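Local coordinates for epimerase domain-containing protein (PDB 6ZLK) that probably interconverts UDP-glucuronic acid and UDP-galacturonic acid by 4-epimerisation, using a bound NAD, at residues I75-L81 with L118-I124; M1-G7 with Y26-D32; T106-L110 with H158-V162. All coordinates share one frame; numbering follows the deposited sequence.

In the fold
Contacts 1 and 2 lie in one mixed beta-sheet, their centres about 9 Å apart. Its strands run in the order 27-31, 2-6, 77-80, 120-126. Contact 2 closes along the chain before contact 1 opens. Contact 3 packs helix 96-113 against helix 148-167 on one face of that sheet, its centre about 12 Å from that of contact 1. Its segments alternate with those of contact 1, because helix 96-113 links strands 77-80 and 120-126. His80 ties the three together through hydrogen bonds to Thr6 OG1 and Thr106 OG1. The C-terminal strand ends of contacts 1 and 2 together hold NAD, as in Rossmann folds, while contact 3 packs helices beside the second subunit.

Contact 1 (I75-L81 with L118-I124); sequences IDVVYHL and LDKFIHI. With NAD (nicotinamide-adenine-dinucleotide), chain E.
His80 and His123 meet rim to rim, with His123 ND1 at the edge of the His80 ring, 3.3 Å from CD2. The planes stand at 57°, and neither ring covers the other. Next along this face, CZ of Phe121 approaches CB of His80 at 4.0 Å, and its CD2 lies beside CB of Val78. On the other face, CD1 of Ile122 lies 3.5 Å from CE1 of Tyr79. The Ile122 CG1 branch points away from its carbonyl carbon (chi1 -54°), which brings CD1 obliquely to the ring. Backbone hydrogen bonds between the parallel strands hold these pairs in place, such as His80 N to Ile122 O at 2.8 Å. Strands 77-80 and 120-126, joined by helix 96-113, form a beta-alpha-beta unit of the Rossmann-type NAD-binding sheet. Further out, His80 ND1 is hydrogen-bonded to Thr6 OG1, its NE2 to Thr106 OG1, and Tyr79 OH to Thr225 O. A water lies 2.7 Å from His80 O and also reaches Ile124 O and NAD O3D. NAD O3D donates to Leu81 O at 2.9 Å, while Ile124 CG2 touches NAD O4D. The two ring-nitrogen bonds fix the rotation of His80. Leu81 O meets the nicotinamide-side ribose directly; the other two carbonyls share a water with it.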
loop_
_atom_site.group_PDB
_atom_site.type_symbol
_atom_site.label_atom_id
_atom_site.label_comp_id
_atom_site.label_asym_id
_atom_site.label_seq_id
_atom_site.Cartn_x
_atom_site.Cartn_y
_atom_site.Cartn_z
ATOM N N ILE A 75 -16.417 -6.613 -21.837
ATOM C CA ILE A 75 -14.943 -6.789 -21.793
ATOM C C ILE A 75 -14.584 -8.207 -21.357
ATOM O O ILE A 75 -15.176 -8.692 -20.352
ATOM C CB ILE A 75 -14.318 -5.758 -20.853
ATOM C CG1 ILE A 75 -14.626 -4.353 -21.349
ATOM C CG2 ILE A 75 -12.846 -6.049 -20.671
ATOM C CD1 ILE A 75 -14.045 -4.055 -22.700
ATOM N N ASP A 76 -13.698 -8.851 -22.085
ATOM C CA ASP A 76 -13.138 -10.187 -21.743
ATOM C C ASP A 76 -11.876 -10.072 -20.888
ATOM O O ASP A 76 -11.582 -10.946 -20.117
ATOM C CB ASP A 76 -12.836 -10.965 -23.023
ATOM C CG ASP A 76 -14.108 -11.195 -23.813
ATOM O OD1 ASP A 76 -15.027 -11.777 -23.245
ATOM O OD2 ASP A 76 -14.212 -10.706 -24.933
ATOM N N VAL A 77 -11.015 -9.109 -21.169
ATOM C CA VAL A 77 -9.662 -8.985 -20.604
ATOM C C VAL A 77 -9.449 -7.512 -20.283
ATOM O O VAL A 77 -9.760 -6.633 -21.129
ATOM C CB VAL A 77 -8.575 -9.487 -21.567
ATOM C CG1 VAL A 77 -7.191 -9.215 -21.038
ATOM C CG2 VAL A 77 -8.781 -10.973 -21.843
ATOM N N VAL A 78 -8.927 -7.252 -19.116
ATOM C CA VAL A 78 -8.447 -5.897 -18.733
ATOM C C VAL A 78 -6.948 -5.902 -18.625
ATOM O O VAL A 78 -6.391 -6.800 -18.017
ATOM C CB VAL A 78 -9.041 -5.403 -17.409
ATOM C CG1 VAL A 78 -8.433 -4.035 -17.055
ATOM C CG2 VAL A 78 -10.559 -5.380 -17.476
ATOM N N TYR A 79 -6.297 -5.016 -19.365
ATOM C CA TYR A 79 -4.899 -4.634 -19.134
ATOM C C TYR A 79 -4.899 -3.319 -18.384
ATOM O O TYR A 79 -5.297 -2.276 -18.938
ATOM C CB TYR A 79 -4.132 -4.480 -20.427
ATOM C CG TYR A 79 -3.645 -5.750 -21.039
ATOM C CD1 TYR A 79 -2.530 -6.419 -20.542
ATOM C CD2 TYR A 79 -4.203 -6.232 -22.205
ATOM C CE1 TYR A 79 -2.059 -7.552 -21.178
ATOM C CE2 TYR A 79 -3.738 -7.343 -22.858
ATOM C CZ TYR A 79 -2.638 -8.014 -22.347
ATOM O OH TYR A 79 -2.152 -9.089 -23.037
ATOM N N HIS A 80 -4.483 -3.358 -17.129
ATOM C CA HIS A 80 -4.560 -2.166 -16.270
ATOM C C HIS A 80 -3.182 -1.513 -16.184
ATOM O O HIS A 80 -2.323 -1.898 -15.379
ATOM C CB HIS A 80 -5.196 -2.520 -14.928
ATOM C CG HIS A 80 -5.158 -1.355 -14.040
ATOM N ND1 HIS A 80 -5.429 -0.074 -14.497
ATOM C CD2 HIS A 80 -4.993 -1.281 -12.696
ATOM C CE1 HIS A 80 -5.336 0.751 -13.461
ATOM N NE2 HIS A 80 -5.100 0.020 -12.310
ATOM N N LEU A 81 -2.920 -0.541 -17.050
ATOM C CA LEU A 81 -1.648 0.185 -17.079
ATOM C C LEU A 81 -1.785 1.608 -16.527
ATOM O O LEU A 81 -0.742 2.255 -16.285
ATOM C CB LEU A 81 -1.076 0.252 -18.488
ATOM C CG LEU A 81 -0.391 -1.032 -18.966
ATOM C CD1 LEU A 81 -1.351 -2.136 -19.303
ATOM C CD2 LEU A 81 0.495 -0.758 -20.175
ATOM N N LEU A 118 -14.696 -11.865 -16.195
ATOM C CA LEU A 118 -13.509 -11.660 -17.032
ATOM C C LEU A 118 -12.821 -12.990 -17.259
ATOM O O LEU A 118 -12.817 -13.871 -16.324
ATOM C CB LEU A 118 -12.454 -10.757 -16.366
ATOM C CG LEU A 118 -12.749 -9.288 -16.290
ATOM C CD1 LEU A 118 -11.664 -8.614 -15.456
ATOM C CD2 LEU A 118 -12.861 -8.701 -17.694
ATOM N N ASP A 119 -12.106 -13.058 -18.359
ATOM C CA ASP A 119 -11.044 -14.071 -18.547
ATOM C C ASP A 119 -9.839 -13.736 -17.657
ATOM O O ASP A 119 -9.319 -14.620 -16.991
ATOM C CB ASP A 119 -10.596 -14.138 -19.997
ATOM C CG ASP A 119 -11.676 -14.600 -20.966
ATOM O OD1 ASP A 119 -12.713 -15.121 -20.502
ATOM O OD2 ASP A 119 -11.449 -14.464 -22.188
ATOM N N LYS A 120 -9.336 -12.507 -17.708
ATOM C CA LYS A 120 -8.082 -12.124 -17.032
ATOM C C LYS A 120 -8.149 -10.647 -16.738
ATOM O O LYS A 120 -8.693 -9.876 -17.573
ATOM C CB LYS A 120 -6.802 -12.349 -17.853
ATOM C CG LYS A 120 -6.418 -13.797 -18.011
ATOM C CD LYS A 120 -5.217 -14.029 -18.860
ATOM C CE LYS A 120 -4.741 -15.452 -18.717
ATOM N NZ LYS A 120 -4.019 -15.882 -19.930
ATOM N N PHE A 121 -7.637 -10.305 -15.570
ATOM C CA PHE A 121 -7.388 -8.919 -15.149
ATOM C C PHE A 121 -5.901 -8.788 -14.994
ATOM O O PHE A 121 -5.332 -9.308 -14.018
ATOM C CB PHE A 121 -8.124 -8.579 -13.861
ATOM C CG PHE A 121 -7.969 -7.147 -13.444
ATOM C CD1 PHE A 121 -6.845 -6.675 -12.803
ATOM C CD2 PHE A 121 -9.020 -6.274 -13.623
ATOM C CE1 PHE A 121 -6.739 -5.340 -12.420
ATOM C CE2 PHE A 121 -8.953 -4.967 -13.188
ATOM C CZ PHE A 121 -7.790 -4.479 -12.634
ATOM N N ILE A 122 -5.241 -8.230 -16.015
ATOM C CA ILE A 122 -3.778 -8.202 -16.120
ATOM C C ILE A 122 -3.306 -6.852 -15.603
ATOM O O ILE A 122 -3.468 -5.856 -16.298
ATOM C CB ILE A 122 -3.280 -8.532 -17.517
ATOM C CG1 ILE A 122 -3.848 -9.856 -18.022
ATOM C CG2 ILE A 122 -1.768 -8.554 -17.550
ATOM C CD1 ILE A 122 -3.571 -10.166 -19.468
ATOM N N HIS A 123 -2.788 -6.861 -14.400
ATOM C CA HIS A 123 -2.385 -5.657 -13.637
ATOM C C HIS A 123 -0.917 -5.398 -13.836
ATOM O O HIS A 123 -0.090 -6.267 -13.504
ATOM C CB HIS A 123 -2.766 -5.838 -12.167
ATOM C CG HIS A 123 -2.352 -4.688 -11.338
ATOM N ND1 HIS A 123 -3.193 -3.623 -11.139
ATOM C CD2 HIS A 123 -1.213 -4.428 -10.657
ATOM C CE1 HIS A 123 -2.557 -2.730 -10.389
ATOM N NE2 HIS A 123 -1.335 -3.196 -10.069
ATOM N N ILE A 124 -0.545 -4.234 -14.323
ATOM C CA ILE A 124 0.856 -3.904 -14.568
ATOM C C ILE A 124 1.441 -3.190 -13.352
ATOM O O ILE A 124 0.877 -2.192 -12.891
ATOM C CB ILE A 124 1.005 -3.096 -15.858
ATOM C CG1 ILE A 124 1.068 -4.040 -17.073
ATOM C CG2 ILE A 124 2.251 -2.261 -15.760
ATOM C CD1 ILE A 124 0.026 -5.049 -17.152
HETATM P PA NAD E . 2.502 6.733 -18.886
HETATM O O1A NAD E . 2.429 7.845 -17.912
HETATM O O2A NAD E . 3.117 6.961 -20.234
HETATM O O5B NAD E . 1.128 5.994 -19.092
HETATM C C5B NAD E . 0.116 5.869 -18.072
HETATM C C4B NAD E . -1.168 6.490 -18.566
HETATM O O4B NAD E . -2.162 6.347 -17.527
HETATM C C3B NAD E . -1.080 7.971 -18.893
HETATM O O3B NAD E . -1.179 8.250 -20.285
HETATM C C2B NAD E . -2.156 8.599 -18.002
HETATM O O2B NAD E . -2.885 9.665 -18.585
HETATM C C1B NAD E . -3.077 7.408 -17.716
HETATM N N9A NAD E . -3.833 7.517 -16.481
HETATM C C8A NAD E . -3.349 7.738 -15.217
HETATM N N7A NAD E . -4.281 7.789 -14.303
HETATM C C5A NAD E . -5.461 7.673 -15.035
HETATM C C6A NAD E . -6.817 7.696 -14.676
HETATM N N6A NAD E . -7.268 7.934 -13.425
HETATM N N1A NAD E . -7.734 7.492 -15.652
HETATM C C2A NAD E . -7.304 7.292 -16.918
HETATM N N3A NAD E . -6.048 7.306 -17.389
HETATM C C4A NAD E . -5.182 7.477 -16.394
HETATM O O3 NAD E . 3.372 5.624 -18.116
HETATM P PN NAD E . 4.064 4.263 -18.704
HETATM O O1N NAD E . 5.505 4.473 -18.655
HETATM O O2N NAD E . 3.374 3.896 -19.925
HETATM O O5D NAD E . 3.649 3.240 -17.578
HETATM C C5D NAD E . 2.565 2.417 -17.804
HETATM C C4D NAD E . 2.453 1.485 -16.632
HETATM O O4D NAD E . 3.637 0.674 -16.530
HETATM C C3D NAD E . 2.273 2.173 -15.270
HETATM O O3D NAD E . 1.344 1.421 -14.470
HETATM C C2D NAD E . 3.650 2.066 -14.619
HETATM O O2D NAD E . 3.574 2.167 -13.194
HETATM C C1D NAD E . 4.100 0.738 -15.222
HETATM N N1N NAD E . 5.542 0.606 -15.349
HETATM C C2N NAD E . 6.238 1.355 -16.251
HETATM C C3N NAD E . 7.578 1.212 -16.344
HETATM C C7N NAD E . 8.387 2.063 -17.261
HETATM O O7N NAD E . 9.584 1.836 -17.277
HETATM N N7N NAD E . 7.770 2.957 -18.045
HETATM C C4N NAD E . 8.226 0.216 -15.592
HETATM C C5N NAD E . 7.527 -0.430 -14.576
HETATM C C6N NAD E . 6.179 -0.259 -14.509
HETATM O O HOH W 1 -15.044 -13.123 -20.828
HETATM O O HOH W 2 -1.395 -0.117 -13.502
#

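Contact 2 (M1-G7 with Y26-D32); sequences MKILVTG and YHVVGID. With NAD (nicotinamide-adenine-dinucleotide), chain E.
Lys2 runs its side chain past Val29 on the face they share with Leu4. From CB the chain passes to CG, 4.1 Å from the backbone O of His27. CG is anti to the backbone N (chi1 -166°), and the chain stays extended beyond it. This brings CE to 3.4 Å from Val29 CG2, tighter than usual carbon packing. The tip, NZ, forms a salt bridge with Asp74. Further along this face, CD1 of Leu4 touches Val29 CG1, and CG2 of Thr6 meets CG2 of Ile31. On the other face, CD1 of Ile3 sits over one face of the Tyr26 ring in a CH-pi contact, 4.3 Å from the centroid. Met1 SD approaches the same ring obliquely, a Met-aromatic contact at 5.1 Å from the centroid. Tyr26 OH is hydrogen-bonded to Glu230 OE2. The two strands and helix 11-21 form the first beta-alpha-beta unit of the Rossmann fold. Six backbone bonds link the parallel strands, among them Val5 N to Val29 O at 2.7 Å. Val28 and Val5 pack against Cys17 of the helix. Past the strand ends, Asp32 grips the adenosine ribose of NAD with both oxygens: OD1 accepts from O2B at 2.7 Å and OD2 from O3B at 2.7 Å. OD2 also accepts from Ala9 N, and OD1 from Phe34 N. Gly7, with positive phi, passes close to the same ribose, its CA 3.4 Å from NAD O4B.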
loop_
_atom_site.group_PDB
_atom_site.type_symbol
_atom_site.label_atom_id
_atom_site.label_comp_id
_atom_site.label_asym_id
_atom_site.label_seq_id
_atom_site.Cartn_x
_atom_site.Cartn_y
_atom_site.Cartn_z
ATOM N N MET A 1 -12.194 -11.341 -29.153
ATOM C CA MET A 1 -11.935 -10.999 -27.733
ATOM C C MET A 1 -11.943 -9.478 -27.591
ATOM O O MET A 1 -11.320 -8.784 -28.456
ATOM C CB MET A 1 -10.554 -11.522 -27.354
ATOM C CG MET A 1 -10.177 -11.105 -25.958
ATOM S SD MET A 1 -8.976 -12.216 -25.374
ATOM C CE MET A 1 -10.031 -13.607 -24.970
ATOM N N LYS A 2 -12.572 -8.965 -26.553
ATOM C CA LYS A 2 -12.677 -7.515 -26.343
ATOM C C LYS A 2 -11.832 -7.183 -25.120
ATOM O O LYS A 2 -12.035 -7.747 -24.044
ATOM C CB LYS A 2 -14.101 -7.019 -26.139
ATOM C CG LYS A 2 -14.233 -5.505 -26.271
ATOM C CD LYS A 2 -15.632 -4.960 -26.444
ATOM C CE LYS A 2 -15.578 -3.477 -26.649
ATOM N NZ LYS A 2 -16.869 -2.956 -27.146
ATOM N N ILE A 3 -10.926 -6.255 -25.300
ATOM C CA ILE A 3 -9.854 -5.965 -24.331
ATOM C C ILE A 3 -9.932 -4.486 -23.961
ATOM O O ILE A 3 -9.881 -3.604 -24.837
ATOM C CB ILE A 3 -8.493 -6.325 -24.941
ATOM C CG1 ILE A 3 -8.434 -7.780 -25.429
ATOM C CG2 ILE A 3 -7.401 -6.019 -23.939
ATOM C CD1 ILE A 3 -7.268 -8.058 -26.261
ATOM N N LEU A 4 -9.959 -4.205 -22.672
ATOM C CA LEU A 4 -9.873 -2.837 -22.143
ATOM C C LEU A 4 -8.428 -2.580 -21.782
ATOM O O LEU A 4 -7.832 -3.389 -21.031
ATOM C CB LEU A 4 -10.711 -2.672 -20.887
ATOM C CG LEU A 4 -10.592 -1.325 -20.200
ATOM C CD1 LEU A 4 -11.152 -0.228 -21.094
ATOM C CD2 LEU A 4 -11.323 -1.365 -18.871
ATOM N N VAL A 5 -7.826 -1.526 -22.324
ATOM C CA VAL A 5 -6.466 -1.098 -21.940
ATOM C C VAL A 5 -6.565 0.204 -21.208
ATOM O O VAL A 5 -6.920 1.222 -21.873
ATOM C CB VAL A 5 -5.509 -0.959 -23.129
ATOM C CG1 VAL A 5 -4.152 -0.492 -22.657
ATOM C CG2 VAL A 5 -5.396 -2.276 -23.890
ATOM N N THR A 6 -6.330 0.220 -19.922
ATOM C CA THR A 6 -6.324 1.512 -19.192
ATOM C C THR A 6 -4.961 2.139 -19.413
ATOM O O THR A 6 -3.941 1.406 -19.498
ATOM C CB THR A 6 -6.659 1.383 -17.712
ATOM O OG1 THR A 6 -5.537 0.791 -17.041
ATOM C CG2 THR A 6 -7.905 0.554 -17.487
ATOM N N GLY A 7 -4.902 3.468 -19.449
ATOM C CA GLY A 7 -3.649 4.173 -19.717
ATOM C C GLY A 7 -3.170 3.971 -21.143
ATOM O O GLY A 7 -1.960 4.013 -21.369
ATOM N N TYR A 26 -8.957 -9.374 -32.245
ATOM C CA TYR A 26 -8.992 -8.562 -31.014
ATOM C C TYR A 26 -9.664 -7.229 -31.290
ATOM O O TYR A 26 -9.376 -6.547 -32.289
ATOM C CB TYR A 26 -7.604 -8.323 -30.430
ATOM C CG TYR A 26 -6.912 -9.559 -29.956
ATOM C CD1 TYR A 26 -7.616 -10.735 -29.733
ATOM C CD2 TYR A 26 -5.566 -9.552 -29.701
ATOM C CE1 TYR A 26 -6.967 -11.858 -29.226
ATOM C CE2 TYR A 26 -4.900 -10.671 -29.220
ATOM C CZ TYR A 26 -5.620 -11.823 -28.961
ATOM O OH TYR A 26 -4.987 -12.955 -28.473
ATOM N N HIS A 27 -10.494 -6.829 -30.348
ATOM C CA HIS A 27 -11.074 -5.478 -30.294
ATOM C C HIS A 27 -10.529 -4.820 -29.035
ATOM O O HIS A 27 -10.468 -5.478 -27.990
ATOM C CB HIS A 27 -12.583 -5.549 -30.261
ATOM C CG HIS A 27 -13.149 -6.097 -31.511
ATOM N ND1 HIS A 27 -13.941 -5.363 -32.340
ATOM C CD2 HIS A 27 -13.030 -7.318 -32.070
ATOM C CE1 HIS A 27 -14.314 -6.153 -33.357
ATOM N NE2 HIS A 27 -13.749 -7.329 -33.233
ATOM N N VAL A 28 -10.227 -3.546 -29.113
ATOM C CA VAL A 28 -9.559 -2.865 -27.983
ATOM C C VAL A 28 -10.305 -1.581 -27.672
ATOM O O VAL A 28 -10.662 -0.811 -28.616
ATOM C CB VAL A 28 -8.103 -2.544 -28.323
ATOM C CG1 VAL A 28 -7.429 -1.751 -27.217
ATOM C CG2 VAL A 28 -7.338 -3.817 -28.610
ATOM N N VAL A 29 -10.540 -1.358 -26.398
ATOM C CA VAL A 29 -11.064 -0.086 -25.847
ATOM C C VAL A 29 -9.940 0.514 -25.002
ATOM O O VAL A 29 -9.429 -0.193 -24.113
ATOM C CB VAL A 29 -12.322 -0.283 -24.987
ATOM C CG1 VAL A 29 -12.780 1.070 -24.490
ATOM C CG2 VAL A 29 -13.417 -1.004 -25.713
ATOM N N GLY A 30 -9.492 1.707 -25.331
ATOM C CA GLY A 30 -8.474 2.437 -24.584
ATOM C C GLY A 30 -9.118 3.514 -23.765
ATOM O O GLY A 30 -10.060 4.180 -24.271
ATOM N N ILE A 31 -8.724 3.669 -22.521
ATOM C CA ILE A 31 -9.247 4.765 -21.690
ATOM C C ILE A 31 -8.059 5.525 -21.142
ATOM O O ILE A 31 -7.144 4.904 -20.560
ATOM C CB ILE A 31 -10.245 4.287 -20.612
ATOM C CG1 ILE A 31 -10.828 5.485 -19.851
ATOM C CG2 ILE A 31 -9.623 3.260 -19.663
ATOM C CD1 ILE A 31 -12.053 5.134 -19.028
ATOM N N ASP A 32 -8.050 6.837 -21.224
ATOM C CA ASP A 32 -6.922 7.681 -20.816
ATOM C C ASP A 32 -7.424 9.122 -20.714
ATOM O O ASP A 32 -7.960 9.524 -21.703
ATOM C CB ASP A 32 -5.772 7.434 -21.803
ATOM C CG ASP A 32 -4.433 7.865 -21.218
ATOM O OD1 ASP A 32 -4.367 8.996 -20.714
ATOM O OD2 ASP A 32 -3.467 7.036 -21.165
HETATM P PA NAD E . 2.502 6.733 -18.886
HETATM O O1A NAD E . 2.429 7.845 -17.912
HETATM O O2A NAD E . 3.117 6.961 -20.234
HETATM O O5B NAD E . 1.128 5.994 -19.092
HETATM C C5B NAD E . 0.116 5.869 -18.072
HETATM C C4B NAD E . -1.168 6.490 -18.566
HETATM O O4B NAD E . -2.162 6.347 -17.527
HETATM C C3B NAD E . -1.080 7.971 -18.893
HETATM O O3B NAD E . -1.179 8.250 -20.285
HETATM C C2B NAD E . -2.156 8.599 -18.002
HETATM O O2B NAD E . -2.885 9.665 -18.585
HETATM C C1B NAD E . -3.077 7.408 -17.716
HETATM N N9A NAD E . -3.833 7.517 -16.481
HETATM C C8A NAD E . -3.349 7.738 -15.217
HETATM N N7A NAD E . -4.281 7.789 -14.303
HETATM C C5A NAD E . -5.461 7.673 -15.035
HETATM C C6A NAD E . -6.817 7.696 -14.676
HETATM N N6A NAD E . -7.268 7.934 -13.425
HETATM N N1A NAD E . -7.734 7.492 -15.652
HETATM C C2A NAD E . -7.304 7.292 -16.918
HETATM N N3A NAD E . -6.048 7.306 -17.389
HETATM C C4A NAD E . -5.182 7.477 -16.394
HETATM O O3 NAD E . 3.372 5.624 -18.116
HETATM P PN NAD E . 4.064 4.263 -18.704
HETATM O O1N NAD E . 5.505 4.473 -18.655
HETATM O O2N NAD E . 3.374 3.896 -19.925
HETATM O O5D NAD E . 3.649 3.240 -17.578
HETATM C C5D NAD E . 2.565 2.417 -17.804
HETATM C C4D NAD E . 2.453 1.485 -16.632
HETATM O O4D NAD E . 3.637 0.674 -16.530
HETATM C C3D NAD E . 2.273 2.173 -15.270
HETATM O O3D NAD E . 1.344 1.421 -14.470
HETATM C C2D NAD E . 3.650 2.066 -14.619
HETATM O O2D NAD E . 3.574 2.167 -13.194
HETATM C C1D NAD E . 4.100 0.738 -15.222
HETATM N N1N NAD E . 5.542 0.606 -15.349
HETATM C C2N NAD E . 6.238 1.355 -16.251
HETATM C C3N NAD E . 7.578 1.212 -16.344
HETATM C C7N NAD E . 8.387 2.063 -17.261
HETATM O O7N NAD E . 9.584 1.836 -17.277
HETATM N N7N NAD E . 7.770 2.957 -18.045
HETATM C C4N NAD E . 8.226 0.216 -15.592
HETATM C C5N NAD E . 7.527 -0.430 -14.576
HETATM C C6N NAD E . 6.179 -0.259 -14.509
#

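Contact 3 (T106-L110 with H158-V162); sequences TQQLL and HLCHV
Leu110 and Leu159 form the close part of this helix pair. The CD1 methyl of Leu110 rests against the backbone of the other helix, 3.7 Å from Leu159 C and 3.9 Å from Leu159 CB. Leu159 answers with its own CD1, which touches Gln107 CB at 3.9 Å. In both leucines CG is anti to the carbonyl carbon (chi1 -68° in Leu110, -77° in Leu159), and each branch reaches across to the facing helix. The contact is looser at Thr106 and Cys160. Thr106 CG2 comes only within 4.3 Å of Leu159 CB, and its OG1 is hydrogen-bonded to His80 and to Asn102 O. Leu110 CD1 is likewise 4.3 Å from Cys160 SG. The axes of segments 106-110 and 158-162 approach to 9.8 Å, at 22°, and the buried area is 216 Å². All five touching residues are buried, so the looser part does not face solvent. The second subunit borders one side: Gln107 NE2 is hydrogen-bonded to Gly92 O of that subunit, and Gln107 also packs on its Phe95. Toward the sheet, Leu110 lies on Phe121, and Cys160 lies on His123, Ile171 and Ile173. Tyr163, one turn after Leu159, packs on both Gln107 and Leu110. Two nearly parallel helices side by side on one face of a parallel sheet are typical of the Rossmann fold, and here they also border the dimer interface.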
loop_
_atom_site.group_PDB
_atom_site.type_symbol
_atom_site.label_atom_id
_atom_site.label_comp_id
_atom_site.label_asym_id
_atom_site.label_seq_id
_atom_site.Cartn_x
_atom_site.Cartn_y
_atom_site.Cartn_z
ATOM N N THR A 106 -7.373 1.477 -8.983
ATOM C CA THR A 106 -7.264 0.014 -9.019
ATOM C C THR A 106 -8.432 -0.584 -8.226
ATOM O O THR A 106 -9.075 -1.527 -8.718
ATOM C CB THR A 106 -5.911 -0.452 -8.483
ATOM O OG1 THR A 106 -4.858 0.055 -9.317
ATOM C CG2 THR A 106 -5.781 -1.952 -8.457
ATOM N N GLN A 107 -8.715 -0.018 -7.075
ATOM C CA GLN A 107 -9.854 -0.528 -6.273
ATOM C C GLN A 107 -11.144 -0.392 -7.089
ATOM O O GLN A 107 -11.969 -1.328 -7.067
ATOM C CB GLN A 107 -9.956 0.173 -4.929
ATOM C CG GLN A 107 -11.015 -0.455 -4.033
ATOM C CD GLN A 107 -12.261 0.373 -3.916
ATOM O OE1 GLN A 107 -12.434 1.358 -4.617
ATOM N NE2 GLN A 107 -13.156 -0.076 -3.042
ATOM N N GLN A 108 -11.387 0.748 -7.705
ATOM C CA GLN A 108 -12.658 0.932 -8.434
ATOM C C GLN A 108 -12.771 -0.072 -9.597
ATOM O O GLN A 108 -13.879 -0.599 -9.851
ATOM C CB GLN A 108 -12.774 2.362 -8.956
ATOM C CG GLN A 108 -12.978 3.393 -7.853
ATOM C CD GLN A 108 -13.805 4.567 -8.358
ATOM O OE1 GLN A 108 -14.019 4.761 -9.551
ATOM N NE2 GLN A 108 -14.247 5.406 -7.441
ATOM N N LEU A 109 -11.704 -0.273 -10.340
ATOM C CA LEU A 109 -11.709 -1.277 -11.434
ATOM C C LEU A 109 -12.020 -2.657 -10.866
ATOM O O LEU A 109 -12.879 -3.329 -11.422
ATOM C CB LEU A 109 -10.388 -1.287 -12.173
ATOM C CG LEU A 109 -10.155 -0.091 -13.071
ATOM C CD1 LEU A 109 -8.736 -0.130 -13.533
ATOM C CD2 LEU A 109 -11.095 -0.107 -14.287
ATOM N N LEU A 110 -11.356 -3.059 -9.788
ATOM C CA LEU A 110 -11.588 -4.407 -9.255
ATOM C C LEU A 110 -13.009 -4.544 -8.744
ATOM O O LEU A 110 -13.588 -5.617 -8.956
ATOM C CB LEU A 110 -10.606 -4.714 -8.151
ATOM C CG LEU A 110 -9.176 -4.840 -8.647
ATOM C CD1 LEU A 110 -8.233 -4.714 -7.482
ATOM C CD2 LEU A 110 -9.019 -6.122 -9.425
ATOM N N HIS A 158 -1.563 -5.490 -3.930
ATOM C CA HIS A 158 -2.247 -6.095 -2.760
ATOM C C HIS A 158 -3.752 -6.059 -3.017
ATOM O O HIS A 158 -4.464 -7.027 -2.645
ATOM C CB HIS A 158 -1.849 -5.350 -1.468
ATOM C CG HIS A 158 -0.432 -5.604 -1.037
ATOM N ND1 HIS A 158 0.288 -4.652 -0.376
ATOM C CD2 HIS A 158 0.352 -6.677 -1.120
ATOM C CE1 HIS A 158 1.451 -5.154 -0.041
ATOM N NE2 HIS A 158 1.533 -6.378 -0.502
ATOM N N LEU A 159 -4.299 -4.961 -3.540
ATOM C CA LEU A 159 -5.732 -4.909 -3.851
ATOM C C LEU A 159 -6.108 -6.035 -4.817
ATOM O O LEU A 159 -7.122 -6.709 -4.627
ATOM C CB LEU A 159 -6.080 -3.553 -4.470
ATOM C CG LEU A 159 -6.172 -2.416 -3.465
ATOM C CD1 LEU A 159 -6.284 -1.086 -4.200
ATOM C CD2 LEU A 159 -7.337 -2.630 -2.523
ATOM N N CYS A 160 -5.305 -6.281 -5.845
ATOM C CA CYS A 160 -5.547 -7.414 -6.761
ATOM C C CYS A 160 -5.650 -8.717 -5.950
ATOM O O CYS A 160 -6.631 -9.445 -6.178
ATOM C CB CYS A 160 -4.472 -7.563 -7.830
ATOM S SG CYS A 160 -4.487 -6.219 -9.054
ATOM N N HIS A 161 -4.725 -8.969 -5.019
ATOM C CA HIS A 161 -4.819 -10.230 -4.257
ATOM C C HIS A 161 -6.087 -10.222 -3.404
ATOM O O HIS A 161 -6.676 -11.310 -3.242
ATOM C CB HIS A 161 -3.599 -10.440 -3.393
ATOM C CG HIS A 161 -2.374 -10.680 -4.197
ATOM N ND1 HIS A 161 -2.267 -11.798 -5.033
ATOM C CD2 HIS A 161 -1.214 -10.005 -4.284
ATOM C CE1 HIS A 161 -1.071 -11.754 -5.618
ATOM N NE2 HIS A 161 -0.408 -10.692 -5.149
ATOM N N VAL A 162 -6.493 -9.095 -2.812
ATOM C CA VAL A 162 -7.733 -9.066 -2.003
ATOM C C VAL A 162 -8.918 -9.462 -2.861
ATOM O O VAL A 162 -9.721 -10.277 -2.443
ATOM C CB VAL A 162 -7.927 -7.671 -1.384
ATOM C CG1 VAL A 162 -9.338 -7.475 -0.888
ATOM C CG2 VAL A 162 -6.852 -7.438 -0.309
#